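Local coordinates for protein putative cytochrome P450 YjiB (Bacillus subtilis subsp. subtilis, PDB 4RM4) that probably acts as a heme-dependent monooxygenase of the cytochrome P450 family, using a heme iron to insert one atom of molecular oxygen into its substrates, at residues K98-P102 and R103-Q107; Y137-P140 and V141-S145; P259-Y262 and E263-S267; Q274-E277 and E278-F282; L357-N360 and I361-S365. All coordinates share one frame; numbering follows the deposited sequence.

Interaction 1: residues K98-P102 and R103-Q107; sequences KAFTP and RVMKQ
Thr101 caps the helix that starts at Pro102, its hydroxyl turned back over the first turn to meet Val104. With chi1 at 64°, OG1 lies between the backbone N and the carbonyl carbon, and from there it accepts a weak N-cap bond from Val104 N at 3.3 Å. The same oxygen rests on the methyl Val104 CG2, 3.4 Å from it, the two short side chains running nearly at right angles. Thr101 O takes the next amide, Met105 N, in a straighter bond of 3.1 Å, so the hydroxyl and the carbonyl of one residue serve successive N-H groups. The other branch of Val104, CG1, reaches back to Ala99 O, 3.5 Å away, a buried carbonyl with no polar partner in the model. Met105 has CG beside its backbone N and bends at chi2 (-57°) and chi3 (91°), which carries its methyl CE to 4.1 Å from Phe100 CD2. The thioether thus comes at the phenyl ring on a slant, touching it through the methyl end. Phe100 holds its ring about 4 Å from the heme, also against Leu354. The short link between helices 88-96 and 102-123 is therefore packed on two flanks: Phe100 and Met105 meet helix 352-369, while Ala99, Phe100 and Val104 touch helix 210-215.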
loop_
_atom_site.group_PDB
_atom_site.type_symbol
_atom_site.label_atom_id
_atom_site.label_comp_id
_atom_site.label_asym_id
_atom_site.label_seq_id
_atom_site.Cartn_x
_atom_site.Cartn_y
_atom_site.Cartn_z
ATOM N N LYS A 98 -12.054 -6.946 -12.918
ATOM C CA LYS A 98 -12.022 -8.346 -13.336
ATOM C C LYS A 98 -10.706 -9.045 -13.018
ATOM O O LYS A 98 -10.640 -10.273 -13.021
ATOM C CB LYS A 98 -12.272 -8.461 -14.844
ATOM C CG LYS A 98 -13.416 -7.615 -15.357
ATOM C CD LYS A 98 -13.745 -8.002 -16.789
ATOM C CE LYS A 98 -12.482 -8.138 -17.614
ATOM N NZ LYS A 98 -11.810 -6.831 -17.781
ATOM N N ALA A 99 -9.658 -8.266 -12.776
ATOM C CA ALA A 99 -8.337 -8.836 -12.503
ATOM C C ALA A 99 -8.097 -9.167 -11.025
ATOM O O ALA A 99 -7.089 -9.790 -10.690
ATOM C CB ALA A 99 -7.248 -7.907 -13.010
ATOM N N PHE A 100 -9.017 -8.742 -10.154
ATOM C CA PHE A 100 -8.875 -8.922 -8.701
ATOM C C PHE A 100 -10.056 -9.625 -8.000
ATOM O O PHE A 100 -10.203 -9.537 -6.774
ATOM C CB PHE A 100 -8.560 -7.580 -8.039
ATOM C CG PHE A 100 -7.191 -7.072 -8.381
ATOM C CD1 PHE A 100 -6.982 -6.343 -9.552
ATOM C CD2 PHE A 100 -6.105 -7.390 -7.588
ATOM C CE1 PHE A 100 -5.706 -5.913 -9.902
ATOM C CE2 PHE A 100 -4.831 -6.965 -7.929
ATOM C CZ PHE A 100 -4.633 -6.222 -9.086
ATOM N N THR A 101 -10.854 -10.355 -8.771
ATOM C CA THR A 101 -12.021 -11.058 -8.238
ATOM C C THR A 101 -11.589 -12.149 -7.271
ATOM O O THR A 101 -10.437 -12.593 -7.282
ATOM C CB THR A 101 -12.856 -11.709 -9.355
ATOM O OG1 THR A 101 -12.071 -12.724 -9.998
ATOM C CG2 THR A 101 -13.306 -10.653 -10.380
ATOM N N PRO A 102 -12.512 -12.587 -6.421
ATOM C CA PRO A 102 -12.134 -13.662 -5.499
ATOM C C PRO A 102 -11.656 -14.922 -6.246
ATOM O O PRO A 102 -10.756 -15.617 -5.774
ATOM C CB PRO A 102 -13.430 -13.915 -4.728
ATOM C CG PRO A 102 -14.110 -12.540 -4.703
ATOM C CD PRO A 102 -13.800 -11.951 -6.065
ATOM N N ARG A 103 -12.225 -15.180 -7.420
ATOM C CA ARG A 103 -11.805 -16.321 -8.234
ATOM C C ARG A 103 -10.325 -16.249 -8.638
ATOM O O ARG A 103 -9.588 -17.242 -8.557
ATOM C CB ARG A 103 -12.678 -16.427 -9.478
ATOM C CG ARG A 103 -12.331 -17.598 -10.361
ATOM C CD ARG A 103 -13.163 -17.562 -11.626
ATOM N NE ARG A 103 -14.559 -17.928 -11.380
ATOM C CZ ARG A 103 -15.565 -17.595 -12.181
ATOM N NH1 ARG A 103 -15.338 -16.867 -13.270
ATOM N NH2 ARG A 103 -16.800 -17.979 -11.892
ATOM N N VAL A 104 -9.887 -15.073 -9.068
ATOM C CA VAL A 104 -8.485 -14.889 -9.444
ATOM C C VAL A 104 -7.528 -15.015 -8.251
ATOM O O VAL A 104 -6.498 -15.676 -8.349
ATOM C CB VAL A 104 -8.267 -13.542 -10.163
ATOM C CG1 VAL A 104 -6.773 -13.288 -10.430
ATOM C CG2 VAL A 104 -9.070 -13.509 -11.459
ATOM N N MET A 105 -7.880 -14.390 -7.130
ATOM C CA MET A 105 -7.079 -14.485 -5.903
ATOM C C MET A 105 -6.930 -15.939 -5.488
ATOM O O MET A 105 -5.839 -16.371 -5.119
ATOM C CB MET A 105 -7.714 -13.688 -4.751
ATOM C CG MET A 105 -7.762 -12.167 -4.953
ATOM S SD MET A 105 -6.155 -11.388 -5.240
ATOM C CE MET A 105 -6.043 -11.455 -7.033
ATOM N N LYS A 106 -8.028 -16.690 -5.545
ATOM C CA LYS A 106 -7.995 -18.111 -5.179
ATOM C C LYS A 106 -6.990 -18.836 -6.060
ATOM O O LYS A 106 -6.210 -19.678 -5.599
ATOM C CB LYS A 106 -9.375 -18.752 -5.365
ATOM C CG LYS A 106 -10.520 -18.050 -4.669
ATOM C CD LYS A 106 -10.689 -18.477 -3.216
ATOM C CE LYS A 106 -11.979 -17.920 -2.630
ATOM N NZ LYS A 106 -13.202 -18.374 -3.370
ATOM N N GLN A 107 -7.015 -18.482 -7.341
ATOM C CA GLN A 107 -6.181 -19.104 -8.354
ATOM C C GLN A 107 -4.698 -18.926 -8.060
ATOM O O GLN A 107 -3.880 -19.782 -8.393
ATOM C CB GLN A 107 -6.514 -18.482 -9.708
ATOM C CG GLN A 107 -6.217 -19.345 -10.910
ATOM C CD GLN A 107 -6.749 -18.716 -12.175
ATOM O OE1 GLN A 107 -6.888 -17.495 -12.254
ATOM N NE2 GLN A 107 -7.071 -19.545 -13.166
#

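Interaction 2: residues Y137-P140 and V141-S145; sequences YPLP and VIVIS
Leu139 lays its CD1 methyl over CG2 of Val143, one turn further along the helix, at 3.6 Å. The leucine has CG anti to its own amide nitrogen (chi1 179°), which lets the CD1 branch reach forward to the next turn. Val143 supplies the branch beside its backbone N, and this same CG2 also lies 3.2 Å from Leu139 O, so the methyl touches both the carbonyl oxygen and the CD1 methyl of Leu139. Leu139 O takes Val143 N at 3.0 Å, within the regular i to i+4 pattern. Pro138 O receives Ile142 N at 3.1 Å, and the CG1 arm of Ile142 passes 3.3 Å from that oxygen. Pro140 has no N-H to give, yet Pro140 O accepts Ile144 N at 2.9 Å; both prolines sit in the opening turn, where a missing amide costs a helix little. At the close of the segment, Ser145 OG donates to Ile142 O at 2.9 Å. At the opening end Tyr137 OH bonds to Asp163, and its ring makes a cation-pi contact with Lys159. The apolar ridge packs on helices 102-123, 226-257 and 352-369, with Ile144 touching the heme: together these make the four-helix core of the P450 fold, in which 138-147 corresponds to helix E.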
loop_
_atom_site.group_PDB
_atom_site.type_symbol
_atom_site.label_atom_id
_atom_site.label_comp_id
_atom_site.label_asym_id
_atom_site.label_seq_id
_atom_site.Cartn_x
_atom_site.Cartn_y
_atom_site.Cartn_z
ATOM N N TYR A 137 10.436 -7.073 1.809
ATOM C CA TYR A 137 10.813 -6.303 0.610
ATOM C C TYR A 137 10.693 -7.102 -0.707
ATOM O O TYR A 137 10.030 -6.663 -1.665
ATOM C CB TYR A 137 12.207 -5.656 0.771
ATOM C CG TYR A 137 12.959 -5.377 -0.522
ATOM C CD1 TYR A 137 12.469 -4.488 -1.461
ATOM C CD2 TYR A 137 14.181 -5.993 -0.778
ATOM C CE1 TYR A 137 13.169 -4.219 -2.642
ATOM C CE2 TYR A 137 14.889 -5.734 -1.949
ATOM C CZ TYR A 137 14.377 -4.851 -2.876
ATOM O OH TYR A 137 15.085 -4.598 -4.036
ATOM N N PRO A 138 11.315 -8.281 -0.770
ATOM C CA PRO A 138 11.233 -9.023 -2.035
ATOM C C PRO A 138 9.864 -9.642 -2.346
ATOM O O PRO A 138 9.509 -9.781 -3.531
ATOM C CB PRO A 138 12.266 -10.135 -1.843
ATOM C CG PRO A 138 12.352 -10.312 -0.345
ATOM C CD PRO A 138 12.231 -8.924 0.196
ATOM N N LEU A 139 9.108 -10.008 -1.317
ATOM C CA LEU A 139 7.895 -10.801 -1.524
ATOM C C LEU A 139 6.879 -10.173 -2.493
ATOM O O LEU A 139 6.463 -10.836 -3.446
ATOM C CB LEU A 139 7.248 -11.182 -0.184
ATOM C CG LEU A 139 5.952 -11.984 -0.165
ATOM C CD1 LEU A 139 5.916 -13.021 -1.261
ATOM C CD2 LEU A 139 5.793 -12.652 1.199
ATOM N N PRO A 140 6.489 -8.903 -2.272
ATOM C CA PRO A 140 5.436 -8.357 -3.148
ATOM C C PRO A 140 5.889 -8.176 -4.595
ATOM O O PRO A 140 5.072 -8.250 -5.525
ATOM C CB PRO A 140 5.134 -6.987 -2.527
ATOM C CG PRO A 140 5.537 -7.139 -1.080
ATOM C CD PRO A 140 6.763 -8.013 -1.127
ATOM N N VAL A 141 7.176 -7.907 -4.776
ATOM C CA VAL A 141 7.746 -7.759 -6.113
ATOM C C VAL A 141 7.693 -9.059 -6.894
ATOM O O VAL A 141 7.297 -9.072 -8.065
ATOM C CB VAL A 141 9.204 -7.269 -6.046
ATOM C CG1 VAL A 141 9.832 -7.257 -7.447
ATOM C CG2 VAL A 141 9.262 -5.884 -5.399
ATOM N N ILE A 142 8.095 -10.153 -6.251
ATOM C CA ILE A 142 8.032 -11.454 -6.894
ATOM C C ILE A 142 6.595 -11.810 -7.223
ATOM O O ILE A 142 6.297 -12.283 -8.314
ATOM C CB ILE A 142 8.616 -12.568 -6.021
ATOM C CG1 ILE A 142 10.082 -12.269 -5.699
ATOM C CG2 ILE A 142 8.513 -13.908 -6.751
ATOM C CD1 ILE A 142 10.679 -13.250 -4.698
ATOM N N VAL A 143 5.697 -11.571 -6.272
ATOM C CA VAL A 143 4.293 -11.882 -6.493
ATOM C C VAL A 143 3.712 -11.125 -7.683
ATOM O O VAL A 143 3.061 -11.719 -8.530
ATOM C CB VAL A 143 3.439 -11.612 -5.233
ATOM C CG1 VAL A 143 1.960 -11.726 -5.556
ATOM C CG2 VAL A 143 3.822 -12.598 -4.122
ATOM N N ILE A 144 3.945 -9.817 -7.746
ATOM C CA ILE A 144 3.318 -9.005 -8.790
ATOM C C ILE A 144 3.938 -9.300 -10.159
ATOM O O ILE A 144 3.275 -9.230 -11.203
ATOM C CB ILE A 144 3.398 -7.490 -8.476
ATOM C CG1 ILE A 144 2.345 -6.731 -9.286
ATOM C CG2 ILE A 144 4.807 -6.949 -8.703
ATOM C CD1 ILE A 144 0.900 -7.108 -8.918
ATOM N N SER A 145 5.217 -9.645 -10.164
ATOM C CA SER A 145 5.843 -9.966 -11.442
ATOM C C SER A 145 5.173 -11.207 -12.034
ATOM O O SER A 145 4.889 -11.253 -13.227
ATOM C CB SER A 145 7.353 -10.173 -11.295
ATOM O OG SER A 145 7.639 -11.457 -10.772
#

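Interaction 3: residues P259-Y262 and E263-S267; sequences PGVY and EELRS
Val261 and Leu265 lie alongside each other and point the same way, CG1 of the valine 4.0 Å from CD1 of the leucine. Tyr262 and Arg266 make a different pairing on the next positions round the helix. The tyrosine has CG anti to its backbone N (chi1 -170°), and the arginine, extended from CG to NE, runs out past it, with Arg266 CD 4.5 Å from Tyr262 CE2 and at a slant to the ring. Glu263 is modelled in two conformers; in one of them its chain folds back toward Tyr262 and Gly260, a placement that remains doubtful. Gly260 sits at the N-cap with positive phi, and Gly260 O takes Glu264 N at 3.0 Å. The next two bonds of the helix run from Leu265 N to Val261 O and from Arg266 N to Tyr262 O. Tyr262 OH reaches Phe370 O, while Arg266 bonds to the carbonyls of Ile367 and Ser368, so both long side chains close on the end of helix 352-369 and the residue after it. Glu264 forms a salt bridge with Arg333. This short helix, J in P450 terms, thus lies far from the heme, against helices 226-257 and 352-369.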
loop_
_atom_site.group_PDB
_atom_site.type_symbol
_atom_site.label_atom_id
_atom_site.label_comp_id
_atom_site.label_asym_id
_atom_site.label_seq_id
_atom_site.Cartn_x
_atom_site.Cartn_y
_atom_site.Cartn_z
ATOM N N PRO A 259 2.220 -8.054 23.959
ATOM C CA PRO A 259 2.484 -9.300 24.697
ATOM C C PRO A 259 1.499 -10.437 24.402
ATOM O O PRO A 259 0.277 -10.241 24.400
ATOM C CB PRO A 259 2.403 -8.859 26.165
ATOM C CG PRO A 259 2.797 -7.408 26.123
ATOM C CD PRO A 259 2.192 -6.880 24.846
ATOM N N GLY A 260 2.054 -11.618 24.134
ATOM C CA GLY A 260 1.272 -12.824 23.940
ATOM C C GLY A 260 0.720 -13.073 22.541
ATOM O O GLY A 260 0.317 -14.191 22.219
ATOM N N VAL A 261 0.686 -12.032 21.713
ATOM C CA VAL A 261 0.012 -12.128 20.419
ATOM C C VAL A 261 0.741 -13.057 19.445
ATOM O O VAL A 261 0.104 -13.795 18.700
ATOM C CB VAL A 261 -0.201 -10.731 19.775
ATOM C CG1 VAL A 261 -0.833 -10.861 18.375
ATOM C CG2 VAL A 261 -1.054 -9.842 20.675
ATOM N N TYR A 262 2.072 -13.033 19.449
ATOM C CA TYR A 262 2.843 -13.907 18.556
ATOM C C TYR A 262 2.492 -15.365 18.820
ATOM O O TYR A 262 2.237 -16.137 17.900
ATOM C CB TYR A 262 4.354 -13.685 18.750
ATOM C CG TYR A 262 5.248 -14.359 17.711
ATOM C CD1 TYR A 262 5.726 -13.655 16.615
ATOM C CD2 TYR A 262 5.621 -15.693 17.839
ATOM C CE1 TYR A 262 6.555 -14.272 15.658
ATOM C CE2 TYR A 262 6.437 -16.312 16.891
ATOM C CZ TYR A 262 6.894 -15.598 15.808
ATOM O OH TYR A 262 7.719 -16.209 14.878
ATOM N N GLU A 263 2.471 -15.728 20.099
ATOM C CA GLU A 263 2.206 -17.093 20.518
ATOM C C GLU A 263 0.762 -17.490 20.222
ATOM O O GLU A 263 0.483 -18.622 19.822
ATOM C CB GLU A 263 2.495 -17.223 22.017
ATOM C CG GLU A 263 3.933 -16.881 22.421
ATOM C CD GLU A 263 4.400 -15.484 22.001
ATOM O OE1 GLU A 263 3.654 -14.486 22.168
ATOM O OE2 GLU A 263 5.544 -15.387 21.507
ATOM N N GLU A 264 -0.154 -16.551 20.440
ATOM C CA GLU A 264 -1.575 -16.782 20.181
ATOM C C GLU A 264 -1.806 -17.029 18.690
ATOM O O GLU A 264 -2.559 -17.925 18.314
ATOM C CB GLU A 264 -2.418 -15.593 20.658
ATOM C CG GLU A 264 -3.886 -15.647 20.255
ATOM C CD GLU A 264 -4.738 -16.538 21.167
ATOM O OE1 GLU A 264 -4.250 -16.978 22.236
ATOM O OE2 GLU A 264 -5.911 -16.790 20.812
ATOM N N LEU A 265 -1.160 -16.230 17.842
ATOM C CA LEU A 265 -1.289 -16.420 16.394
ATOM C C LEU A 265 -0.664 -17.745 15.952
ATOM O O LEU A 265 -1.195 -18.429 15.084
ATOM C CB LEU A 265 -0.679 -15.244 15.607
ATOM C CG LEU A 265 -1.520 -13.964 15.619
ATOM C CD1 LEU A 265 -0.836 -12.794 14.885
ATOM C CD2 LEU A 265 -2.907 -14.252 15.045
ATOM N N ARG A 266 0.468 -18.104 16.544
ATOM C CA ARG A 266 1.089 -19.378 16.212
ATOM C C ARG A 266 0.171 -20.553 16.573
ATOM O O ARG A 266 0.061 -21.516 15.815
ATOM C CB ARG A 266 2.453 -19.517 16.893
ATOM C CG ARG A 266 3.263 -20.689 16.389
ATOM C CD ARG A 266 4.756 -20.461 16.578
ATOM N NE ARG A 266 5.531 -21.286 15.651
ATOM C CZ ARG A 266 6.025 -22.485 15.947
ATOM N NH1 ARG A 266 5.828 -23.005 17.150
ATOM N NH2 ARG A 266 6.714 -23.162 15.042
ATOM N N SER A 267 -0.489 -20.465 17.725
ATOM C CA SER A 267 -1.420 -21.512 18.166
ATOM C C SER A 267 -2.749 -21.480 17.418
ATOM O O SER A 267 -3.390 -22.517 17.216
ATOM C CB SER A 267 -1.685 -21.396 19.671
ATOM O OG SER A 267 -0.530 -21.712 20.425
#

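Interaction 4: residues Q274-E277 and E278-F282; sequences QAVE and EALRF
Leu280 sets its CD1 methyl against two residues of the preceding turn: Val276 CG1 at 4.0 Å and Glu277 OE2 at 3.8 Å. Leu280 lies alongside each of them, pointing the same way, so its methyl rests against a valine branch and the carboxylate of Glu277. Helical bonds fix the spacing, among them Leu280 N to Val276 O and Arg281 N to Glu277 O, both 2.9 Å long. Further round the helix, Glu278 and Arg281 form a tight pair. Glu278 has CG anti to its backbone N and bends at chi2 (64°), while Arg281 bends at chi3, which brings the guanidinium edge-on to the carboxylate. Arg281 grips side-on with two nitrogens: NE donates to Glu278 OE1 at 2.9 Å and NH1 to Glu278 OE2 at 2.9 Å. The carboxylate oxygens lie near the guanidinium plane, but the donors arrive from above the carboxylate plane. Further out, Glu278 OE2 also meets Arg334 in a salt bridge and the backbone N of Asp331, while OE1 takes Asn337; Arg281 NH2 bonds to the carbonyls of Asn318 and Pro327. Glu277 is held by Arg356 and His339, and Leu280 touches the heme. This is the ExxR motif of P450 helix K, completed by Arg334 into the family's Glu-Arg-Arg triad. Five polar contacts converge on the buried Glu278 carboxylate, two of its partners being arginines, which would probably keep it ionised and rigidly oriented.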
loop_
_atom_site.group_PDB
_atom_site.type_symbol
_atom_site.label_atom_id
_atom_site.label_comp_id
_atom_site.label_asym_id
_atom_site.label_seq_id
_atom_site.Cartn_x
_atom_site.Cartn_y
_atom_site.Cartn_z
ATOM N N GLN A 274 -8.314 -11.261 10.922
ATOM C CA GLN A 274 -8.686 -10.165 11.796
ATOM C C GLN A 274 -7.466 -9.400 12.303
ATOM O O GLN A 274 -7.524 -8.194 12.532
ATOM C CB GLN A 274 -9.529 -10.704 12.958
ATOM C CG GLN A 274 -10.739 -11.521 12.489
ATOM C CD GLN A 274 -10.528 -13.042 12.560
ATOM O OE1 GLN A 274 -9.666 -13.608 11.876
ATOM N NE2 GLN A 274 -11.328 -13.708 13.396
ATOM N N ALA A 275 -6.360 -10.109 12.491
ATOM C CA ALA A 275 -5.132 -9.481 12.958
ATOM C C ALA A 275 -4.592 -8.575 11.857
ATOM O O ALA A 275 -4.061 -7.489 12.118
ATOM C CB ALA A 275 -4.100 -10.542 13.321
ATOM N N VAL A 276 -4.737 -9.022 10.617
ATOM C CA VAL A 276 -4.318 -8.198 9.488
ATOM C C VAL A 276 -5.130 -6.892 9.425
ATOM O O VAL A 276 -4.571 -5.817 9.210
ATOM C CB VAL A 276 -4.373 -8.997 8.162
ATOM C CG1 VAL A 276 -4.321 -8.063 6.952
ATOM C CG2 VAL A 276 -3.226 -9.999 8.132
ATOM N N GLU A 277 -6.437 -6.965 9.665
ATOM C CA GLU A 277 -7.232 -5.747 9.654
ATOM C C GLU A 277 -6.757 -4.809 10.756
ATOM O O GLU A 277 -6.678 -3.604 10.557
ATOM C CB GLU A 277 -8.734 -6.046 9.736
ATOM C CG GLU A 277 -9.229 -6.895 8.545
ATOM C CD GLU A 277 -8.944 -6.245 7.204
ATOM O OE1 GLU A 277 -9.348 -5.080 7.015
ATOM O OE2 GLU A 277 -8.338 -6.914 6.333
ATOM N N GLU A 278 -6.408 -5.360 11.916
ATOM C CA GLU A 278 -5.937 -4.493 13.003
ATOM C C GLU A 278 -4.563 -3.881 12.685
ATOM O O GLU A 278 -4.273 -2.747 13.075
ATOM C CB GLU A 278 -5.916 -5.248 14.331
ATOM C CG GLU A 278 -5.555 -4.414 15.539
ATOM C CD GLU A 278 -6.557 -3.318 15.851
ATOM O OE1 GLU A 278 -7.293 -2.873 14.932
ATOM O OE2 GLU A 278 -6.597 -2.877 17.034
ATOM N N ALA A 279 -3.728 -4.606 11.947
ATOM C CA ALA A 279 -2.443 -4.047 11.544
ATOM C C ALA A 279 -2.665 -2.903 10.551
ATOM O O ALA A 279 -1.981 -1.875 10.599
ATOM C CB ALA A 279 -1.540 -5.126 10.956
ATOM N N LEU A 280 -3.628 -3.078 9.654
ATOM C CA LEU A 280 -4.007 -1.999 8.733
ATOM C C LEU A 280 -4.501 -0.783 9.500
ATOM O O LEU A 280 -4.147 0.344 9.172
ATOM C CB LEU A 280 -5.076 -2.464 7.747
ATOM C CG LEU A 280 -4.497 -3.362 6.633
ATOM C CD1 LEU A 280 -5.552 -4.313 6.089
ATOM C CD2 LEU A 280 -3.848 -2.545 5.528
ATOM N N ARG A 281 -5.331 -1.010 10.515
ATOM C CA ARG A 281 -5.828 0.114 11.296
ATOM C C ARG A 281 -4.690 0.783 12.048
ATOM O O ARG A 281 -4.546 2.012 12.036
ATOM C CB ARG A 281 -6.909 -0.308 12.306
ATOM C CG ARG A 281 -7.484 0.942 13.009
ATOM C CD ARG A 281 -8.290 0.618 14.272
ATOM N NE ARG A 281 -7.480 -0.009 15.315
ATOM C CZ ARG A 281 -6.847 0.649 16.288
ATOM N NH1 ARG A 281 -6.166 -0.022 17.211
ATOM N NH2 ARG A 281 -6.924 1.969 16.369
ATOM N N PHE A 282 -3.873 -0.037 12.692
ATOM C CA PHE A 282 -2.910 0.459 13.683
ATOM C C PHE A 282 -1.683 1.118 13.057
ATOM O O PHE A 282 -1.173 2.103 13.596
ATOM C CB PHE A 282 -2.472 -0.685 14.596
ATOM C CG PHE A 282 -1.945 -0.239 15.936
ATOM C CD1 PHE A 282 -2.741 0.478 16.811
ATOM C CD2 PHE A 282 -0.660 -0.573 16.332
ATOM C CE1 PHE A 282 -2.251 0.864 18.059
ATOM C CE2 PHE A 282 -0.172 -0.195 17.577
ATOM C CZ PHE A 282 -0.964 0.528 18.432
#

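Interaction 5: residues L357-N360 and I361-S365; sequences LEAN and IALTS
Leu357 and Ile361 meet through their first torsions: the leucine has CG anti to its amide nitrogen (chi1 177°), the isoleucine has CG1 beside its own (chi1 -76°), and this brings the two CD1 methyls together. Of the leucine branches, CD1 is the one directed toward the next turn, where Ile361 CD1 comes back to within 3.7 Å of Leu357 CD1. The two chains lie side by side and point the same way. Leu357 O takes Ile361 N at 3.0 Å. One residue on, Glu358 O is gripped by Ala362 N at a short 2.7 Å, with Ala362 CB only 3.1 Å from that oxygen. Leu363 CG lies 3.1 Å from Ala359 O, the acceptor of its own N-H. This is the helix that follows the heme-ligand loop, helix L of the P450 fold, and it packs against helices 102-123, 138-147, 226-257 and 272-282: Leu357 and Ile361 face helix 102-123, while Leu363 packs on helix 226-257. Asn360 lies obliquely to Thr364, with Asn360 OD1 3.7 Å from the methyl Thr364 CG2. Toward the end of the segment, Ile361 O is doubly held, by Ser365 N and by Ser365 OG at 2.7 Å, the two donors coming from opposite faces of the carbonyl plane. Ser365 OG also bonds to Gln113 NE2 of helix 102-123.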
loop_
_atom_site.group_PDB
_atom_site.type_symbol
_atom_site.label_atom_id
_atom_site.label_comp_id
_atom_site.label_asym_id
_atom_site.label_seq_id
_atom_site.Cartn_x
_atom_site.Cartn_y
_atom_site.Cartn_z
ATOM N N LEU A 357 -4.396 -10.985 1.059
ATOM C CA LEU A 357 -3.917 -12.346 0.797
ATOM C C LEU A 357 -2.417 -12.471 1.023
ATOM O O LEU A 357 -1.958 -13.397 1.694
ATOM C CB LEU A 357 -4.247 -12.778 -0.634
ATOM C CG LEU A 357 -3.741 -14.165 -1.042
ATOM C CD1 LEU A 357 -4.253 -15.256 -0.100
ATOM C CD2 LEU A 357 -4.154 -14.453 -2.473
ATOM N N GLU A 358 -1.645 -11.559 0.434
ATOM C CA GLU A 358 -0.200 -11.569 0.661
ATOM C C GLU A 358 0.175 -11.495 2.156
ATOM O O GLU A 358 1.023 -12.251 2.632
ATOM C CB GLU A 358 0.477 -10.449 -0.131
ATOM C CG GLU A 358 0.400 -10.642 -1.641
ATOM C CD GLU A 358 1.329 -9.703 -2.384
ATOM O OE1 GLU A 358 0.867 -9.031 -3.332
ATOM O OE2 GLU A 358 2.520 -9.617 -2.009
ATOM N N ALA A 359 -0.460 -10.593 2.896
ATOM C CA ALA A 359 -0.145 -10.424 4.313
ATOM C C ALA A 359 -0.532 -11.649 5.130
ATOM O O ALA A 359 0.221 -12.084 6.008
ATOM C CB ALA A 359 -0.838 -9.181 4.867
ATOM N N ASN A 360 -1.710 -12.200 4.857
ATOM C CA ASN A 360 -2.145 -13.379 5.603
ATOM C C ASN A 360 -1.141 -14.504 5.408
ATOM O O ASN A 360 -0.695 -15.126 6.371
ATOM C CB ASN A 360 -3.530 -13.829 5.152
ATOM C CG ASN A 360 -4.041 -15.029 5.933
ATOM O OD1 ASN A 360 -3.288 -15.947 6.258
ATOM N ND2 ASN A 360 -5.327 -15.018 6.252
ATOM N N ILE A 361 -0.794 -14.757 4.151
ATOM C CA ILE A 361 0.158 -15.811 3.826
ATOM C C ILE A 361 1.560 -15.525 4.358
ATOM O O ILE A 361 2.172 -16.370 5.015
ATOM C CB ILE A 361 0.201 -16.073 2.318
ATOM C CG1 ILE A 361 -1.047 -16.866 1.915
ATOM C CG2 ILE A 361 1.492 -16.798 1.949
ATOM C CD1 ILE A 361 -1.119 -17.229 0.459
ATOM N N ALA A 362 2.058 -14.322 4.104
ATOM C CA ALA A 362 3.358 -13.940 4.633
ATOM C C ALA A 362 3.422 -14.078 6.154
ATOM O O ALA A 362 4.349 -14.687 6.678
ATOM C CB ALA A 362 3.721 -12.547 4.206
ATOM N N LEU A 363 2.440 -13.527 6.868
ATOM C CA LEU A 363 2.511 -13.533 8.333
ATOM C C LEU A 363 2.319 -14.931 8.899
ATOM O O LEU A 363 3.080 -15.371 9.769
ATOM C CB LEU A 363 1.481 -12.584 8.937
ATOM C CG LEU A 363 1.701 -11.135 8.506
ATOM C CD1 LEU A 363 0.518 -10.275 8.887
ATOM C CD2 LEU A 363 3.009 -10.592 9.095
ATOM N N THR A 364 1.301 -15.639 8.422
ATOM C CA THR A 364 1.063 -16.970 8.962
ATOM C C THR A 364 2.294 -17.844 8.720
ATOM O O THR A 364 2.720 -18.589 9.610
ATOM C CB THR A 364 -0.228 -17.608 8.405
ATOM O OG1 THR A 364 -0.455 -18.876 9.034
ATOM C CG2 THR A 364 -0.107 -17.811 6.930
ATOM N N SER A 365 2.895 -17.712 7.541
ATOM C CA SER A 365 4.044 -18.541 7.174
ATOM C C SER A 365 5.277 -18.211 7.997
ATOM O O SER A 365 6.007 -19.109 8.432
ATOM C CB SER A 365 4.361 -18.395 5.690
ATOM O OG SER A 365 3.269 -18.807 4.889
#

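Interaction 5 is the common neighbour of three of the others. Interaction 2 lies against it, with Pro140 CA 3.4 Å from Glu358 OE2 and Leu139 CD2 3.7 Å from Ala362 CB. Interaction 4 meets it through Val276 CG2, 3.8 Å from Leu363 CD1, and interaction 1 through Met105 O, 3.7 Å from Leu357 CD2. Interaction 3 stands outermost, touching interaction 4 through Leu265 CD2 and Ala275 CB, 4.3 Å apart. The heme gathers the inner contacts: Phe100, Ile144 and Leu280 each come within about 4 Å of it and Glu358 about 5 Å, whereas interaction 3 lies away from the site.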